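Local atomic coordinates of magnesium transport protein CorA (Methanocaldococcus jannaschii, PDB entry 4EGW), a protein that mediates the influx of magnesium ions as a homopentamer that alternates between closed and open states according to cytoplasmic magnesium. Residues V219-L222 against L223-K226; T125-S128 against D129-K132. One frame throughout, in Å; residues are numbered along the deposited sequence.

Contact 1. Residues V219-L222 against L223-K226; sequences VLVL and LKRK
Arg225 and Val221, one helical turn apart, run side by side and point the same way, an example of how a long charged residue borrows the flank of a small branched one. The arginine can be followed outward from the backbone. Arg225 CB lies 3.2 Å from Val221 O, and Arg225 CG stays beside that oxygen at 3.3 Å. CG stands opposite its own carbonyl carbon and next to its own backbone N (chi1 -75°), which carries the chain past the valine. CD draws off from the carbonyl, a bend at chi3 turns the end of the chain, and Arg225 NE comes 3.8 Å from Val221 CG1. The methyl meets the guanidinium obliquely, while Val221 O lies in the plane of that group, at its edge.

Lys224 uses the same valine: its CE comes 3.8 Å from Val221 CG1. Val221 and its two neighbours belong to the C-terminal part of helix 193-225, one of the long helices of the CorA cytoplasmic domain, which packs here against helix 233-270. Tyr243 on that helix touches both Val221 and Lys224.

The backbone departs from simple helical pairing at Leu222 O, which accepts two hydrogen bonds. Arg225 N gives Leu222 O one at 3.0 Å, from well above the carbonyl plane; Lys226 N gives the other at 2.8 Å, nearly in line with the C=O. Lys226 also lies alongside Leu222, with CG near the leucine's CD2, before its chain leads away.

The buried side of the helix is turned to the sheet and to helix 156-186. Val219 CG1 packs on Leu223 CD1 at 3.6 Å, and Val89 of strand 88-90 touches both residues. Leu158 and Leu162 of helix 156-186 add further cover to Leu223.

Contact 2. Residues T125-S128 against D129-K132; sequences TIHS and DKIK
His127, the last residue of strand 122-127, reaches into the turn that follows and meets Asp129, Lys130 and Ile131, showing how one ring can organise the exit from a strand. Hydrogen bonding comes first. His127 ND1 donates to Asp129 O over 2.5 Å, a very short bond whose exact length deserves caution, with an N-H...O angle of 156°. The imidazole's CG sits between its own backbone N and carbonyl carbon (chi1 52°), which turns the edge of the ring toward the turn. On the ring's other nitrogen, NE2 is hydrogen-bonded to OD2 of Asp54, so the rotation of the imidazole is fixed at two points. The side chain of Asp129 turns elsewhere, to Thr112, and Ser128 OG is hydrogen-bonded to Leu81 O. Lys130 NZ makes a weak hydrogen bond to Ile131 O.

Van der Waals packing follows. Ile131 crosses the histidine, its CD1 3.4 Å from His127 CB and its CG1 3.5 Å from His127 ND1, with CB over one face of the ring toward the rim. Tyr56 meets the same imidazole with its plane nearly parallel. Lys130 approaches at an edge, where its CE lies 3.6 Å from His127 CE1. Ile131 is the N-cap residue of helix 132-143, so the packing brings the start of that helix close to the end of the strand.

An acceptor at each ring nitrogen, a carbonyl at ND1 and a carboxylate at NE2, would tend to favour a doubly protonated, positive imidazole beside Asp54, although Lys130 NZ, 4.7 Å from His127 NE2, would work against that charge.

From the N terminus, the chain first lays down the other five strands of the mixed sheet and then, on leaving strand 122-127, reaches contact 2, which shapes the short connection to helix 132-143. It then passes through helix 156-186 and enters helix 193-225, near whose C-terminal end contact 1 forms. Neither contact closes a long loop; each is local, and they follow in series without nesting or crossing. The centres of contact 1 and contact 2 are about 22 Å apart. The sheet joins them indirectly: Ile131 touches Ala102 and Val219 touches Ile98 and Tyr100, all on strand 96-104, while contact 1 also leans on helices 156-186 and 233-270.

Contact 1. Residues V219-L222 against L223-K226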
loop_
_atom_site.group_PDB
_atom_site.type_symbol
_atom_site.label_atom_id
_atom_site.label_comp_id
_atom_site.label_asym_id
_atom_site.label_seq_id
_atom_site.Cartn_x
_atom_site.Cartn_y
_atom_site.Cartn_z
ATOM N N VAL A 219 -19.049 5.210 -5.916
ATOM C CA VAL A 219 -19.261 5.757 -4.587
ATOM C C VAL A 219 -18.324 6.946 -4.387
ATOM O O VAL A 219 -18.757 8.031 -4.005
ATOM C CB VAL A 219 -18.975 4.705 -3.501
ATOM C CG1 VAL A 219 -18.740 5.372 -2.158
ATOM C CG2 VAL A 219 -20.111 3.678 -3.429
ATOM N N LEU A 220 -17.046 6.743 -4.695
ATOM C CA LEU A 220 -16.041 7.793 -4.561
ATOM C C LEU A 220 -16.251 8.944 -5.546
ATOM O O LEU A 220 -15.972 10.101 -5.223
ATOM C CB LEU A 220 -14.636 7.217 -4.714
ATOM C CG LEU A 220 -14.208 6.277 -3.594
ATOM C CD1 LEU A 220 -12.918 5.557 -3.943
ATOM C CD2 LEU A 220 -14.067 7.058 -2.302
ATOM N N VAL A 221 -16.738 8.643 -6.746
ATOM C CA VAL A 221 -17.067 9.723 -7.668
ATOM C C VAL A 221 -18.173 10.601 -7.077
ATOM O O VAL A 221 -18.161 11.824 -7.244
ATOM C CB VAL A 221 -17.480 9.220 -9.050
ATOM C CG1 VAL A 221 -17.769 10.396 -9.940
ATOM C CG2 VAL A 221 -16.373 8.372 -9.650
ATOM N N LEU A 222 -19.120 9.971 -6.381
ATOM C CA LEU A 222 -20.180 10.696 -5.682
ATOM C C LEU A 222 -19.592 11.572 -4.608
ATOM O O LEU A 222 -19.793 12.777 -4.597
ATOM C CB LEU A 222 -21.181 9.732 -5.048
ATOM C CG LEU A 222 -22.241 9.161 -6.002
ATOM C CD1 LEU A 222 -22.991 7.991 -5.373
ATOM C CD2 LEU A 222 -23.212 10.250 -6.479
ATOM N N LEU A 223 -18.854 10.957 -3.700
ATOM C CA LEU A 223 -18.272 11.698 -2.599
ATOM C C LEU A 223 -17.279 12.724 -3.119
ATOM O O LEU A 223 -17.083 13.767 -2.510
ATOM C CB LEU A 223 -17.577 10.752 -1.630
ATOM C CG LEU A 223 -18.444 9.827 -0.776
ATOM C CD1 LEU A 223 -19.303 8.937 -1.616
ATOM C CD2 LEU A 223 -17.545 8.977 0.100
ATOM N N LYS A 224 -16.658 12.426 -4.256
ATOM C CA LYS A 224 -15.624 13.303 -4.794
ATOM C C LYS A 224 -16.227 14.545 -5.440
ATOM O O LYS A 224 -15.516 15.511 -5.728
ATOM C CB LYS A 224 -14.753 12.570 -5.824
ATOM C CG LYS A 224 -15.213 12.745 -7.269
ATOM C CD LYS A 224 -14.134 12.309 -8.266
ATOM C CE LYS A 224 -14.606 12.443 -9.702
ATOM N NZ LYS A 224 -14.943 13.862 -10.040
ATOM N N ARG A 225 -17.538 14.520 -5.656
ATOM C CA ARG A 225 -18.205 15.547 -6.451
ATOM C C ARG A 225 -19.305 16.252 -5.677
ATOM O O ARG A 225 -19.270 17.473 -5.490
ATOM C CB ARG A 225 -18.780 14.958 -7.746
ATOM C CG ARG A 225 -17.745 14.651 -8.828
ATOM C CD ARG A 225 -18.385 14.685 -10.222
ATOM N NE ARG A 225 -19.531 13.783 -10.320
ATOM C CZ ARG A 225 -20.440 13.820 -11.291
ATOM N NH1 ARG A 225 -21.447 12.951 -11.287
ATOM N NH2 ARG A 225 -20.349 14.727 -12.253
ATOM N N LYS A 226 -20.311 15.477 -5.288
ATOM C CA LYS A 226 -21.476 15.996 -4.596
ATOM C C LYS A 226 -21.111 16.720 -3.303
ATOM O O LYS A 226 -20.430 16.162 -2.439
ATOM C CB LYS A 226 -22.444 14.851 -4.294
ATOM C CG LYS A 226 -23.050 14.175 -5.531
ATOM C CD LYS A 226 -24.279 14.928 -6.066
ATOM C CE LYS A 226 -24.971 14.149 -7.188
ATOM N NZ LYS A 226 -26.207 14.824 -7.679
#

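Contact 2. Residues T125-S128 against D129-K132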
loop_
_atom_site.group_PDB
_atom_site.type_symbol
_atom_site.label_atom_id
_atom_site.label_comp_id
_atom_site.label_asym_id
_atom_site.label_seq_id
_atom_site.Cartn_x
_atom_site.Cartn_y
_atom_site.Cartn_z
ATOM N N THR A 125 -19.326 2.127 11.288
ATOM C CA THR A 125 -18.938 1.164 10.265
ATOM C C THR A 125 -19.473 -0.178 10.672
ATOM O O THR A 125 -19.084 -0.721 11.701
ATOM C CB THR A 125 -17.424 0.988 10.176
ATOM O OG1 THR A 125 -16.918 0.592 11.460
ATOM C CG2 THR A 125 -16.754 2.278 9.739
ATOM N N ILE A 126 -20.360 -0.726 9.860
ATOM C CA ILE A 126 -20.977 -1.989 10.200
ATOM C C ILE A 126 -20.675 -3.057 9.143
ATOM O O ILE A 126 -20.893 -2.854 7.939
ATOM C CB ILE A 126 -22.492 -1.812 10.416
ATOM C CG1 ILE A 126 -23.115 -3.115 10.908
ATOM C CG2 ILE A 126 -23.169 -1.298 9.151
ATOM C CD1 ILE A 126 -23.820 -2.960 12.233
ATOM N N HIS A 127 -20.144 -4.187 9.602
ATOM C CA HIS A 127 -19.791 -5.265 8.699
ATOM C C HIS A 127 -20.043 -6.634 9.299
ATOM O O HIS A 127 -19.786 -6.857 10.480
ATOM C CB HIS A 127 -18.335 -5.138 8.242
ATOM C CG HIS A 127 -17.347 -4.981 9.357
ATOM N ND1 HIS A 127 -16.478 -5.986 9.728
ATOM C CD2 HIS A 127 -17.066 -3.928 10.161
ATOM C CE1 HIS A 127 -15.715 -5.565 10.721
ATOM N NE2 HIS A 127 -16.050 -4.319 11.003
ATOM N N SER A 128 -20.572 -7.538 8.480
ATOM C CA SER A 128 -20.739 -8.932 8.862
ATOM C C SER A 128 -19.461 -9.759 8.719
ATOM O O SER A 128 -19.283 -10.767 9.406
ATOM C CB SER A 128 -21.873 -9.571 8.069
ATOM O OG SER A 128 -23.107 -8.942 8.379
ATOM N N ASP A 129 -18.586 -9.354 7.806
ATOM C CA ASP A 129 -17.302 -10.030 7.633
ATOM C C ASP A 129 -16.198 -9.143 8.185
ATOM O O ASP A 129 -16.310 -7.918 8.166
ATOM C CB ASP A 129 -17.027 -10.349 6.157
ATOM C CG ASP A 129 -17.413 -11.774 5.775
ATOM O OD1 ASP A 129 -17.366 -12.671 6.641
ATOM O OD2 ASP A 129 -17.754 -12.003 4.596
ATOM N N LYS A 130 -15.134 -9.746 8.694
ATOM C CA LYS A 130 -14.017 -8.940 9.134
ATOM C C LYS A 130 -13.602 -8.086 7.954
ATOM O O LYS A 130 -13.714 -8.499 6.798
ATOM C CB LYS A 130 -12.850 -9.814 9.567
ATOM C CG LYS A 130 -12.033 -9.238 10.715
ATOM C CD LYS A 130 -11.624 -7.769 10.510
ATOM C CE LYS A 130 -12.432 -6.811 11.397
ATOM N NZ LYS A 130 -11.619 -5.678 11.942
ATOM N N ILE A 131 -13.149 -6.878 8.247
ATOM C CA ILE A 131 -12.605 -6.008 7.225
ATOM C C ILE A 131 -11.216 -5.546 7.650
ATOM O O ILE A 131 -11.044 -4.833 8.640
ATOM C CB ILE A 131 -13.532 -4.830 6.946
ATOM C CG1 ILE A 131 -14.935 -5.361 6.673
ATOM C CG2 ILE A 131 -13.011 -4.006 5.770
ATOM C CD1 ILE A 131 -15.839 -4.366 6.029
ATOM N N LYS A 132 -10.227 -5.976 6.887
ATOM C CA LYS A 132 -8.847 -5.828 7.285
ATOM C C LYS A 132 -8.550 -4.390 7.663
ATOM O O LYS A 132 -7.750 -4.122 8.554
ATOM C CB LYS A 132 -7.943 -6.253 6.136
ATOM C CG LYS A 132 -6.557 -6.645 6.567
ATOM C CD LYS A 132 -6.567 -7.973 7.299
ATOM C CE LYS A 132 -5.614 -7.921 8.487
ATOM N NZ LYS A 132 -4.452 -7.011 8.237
#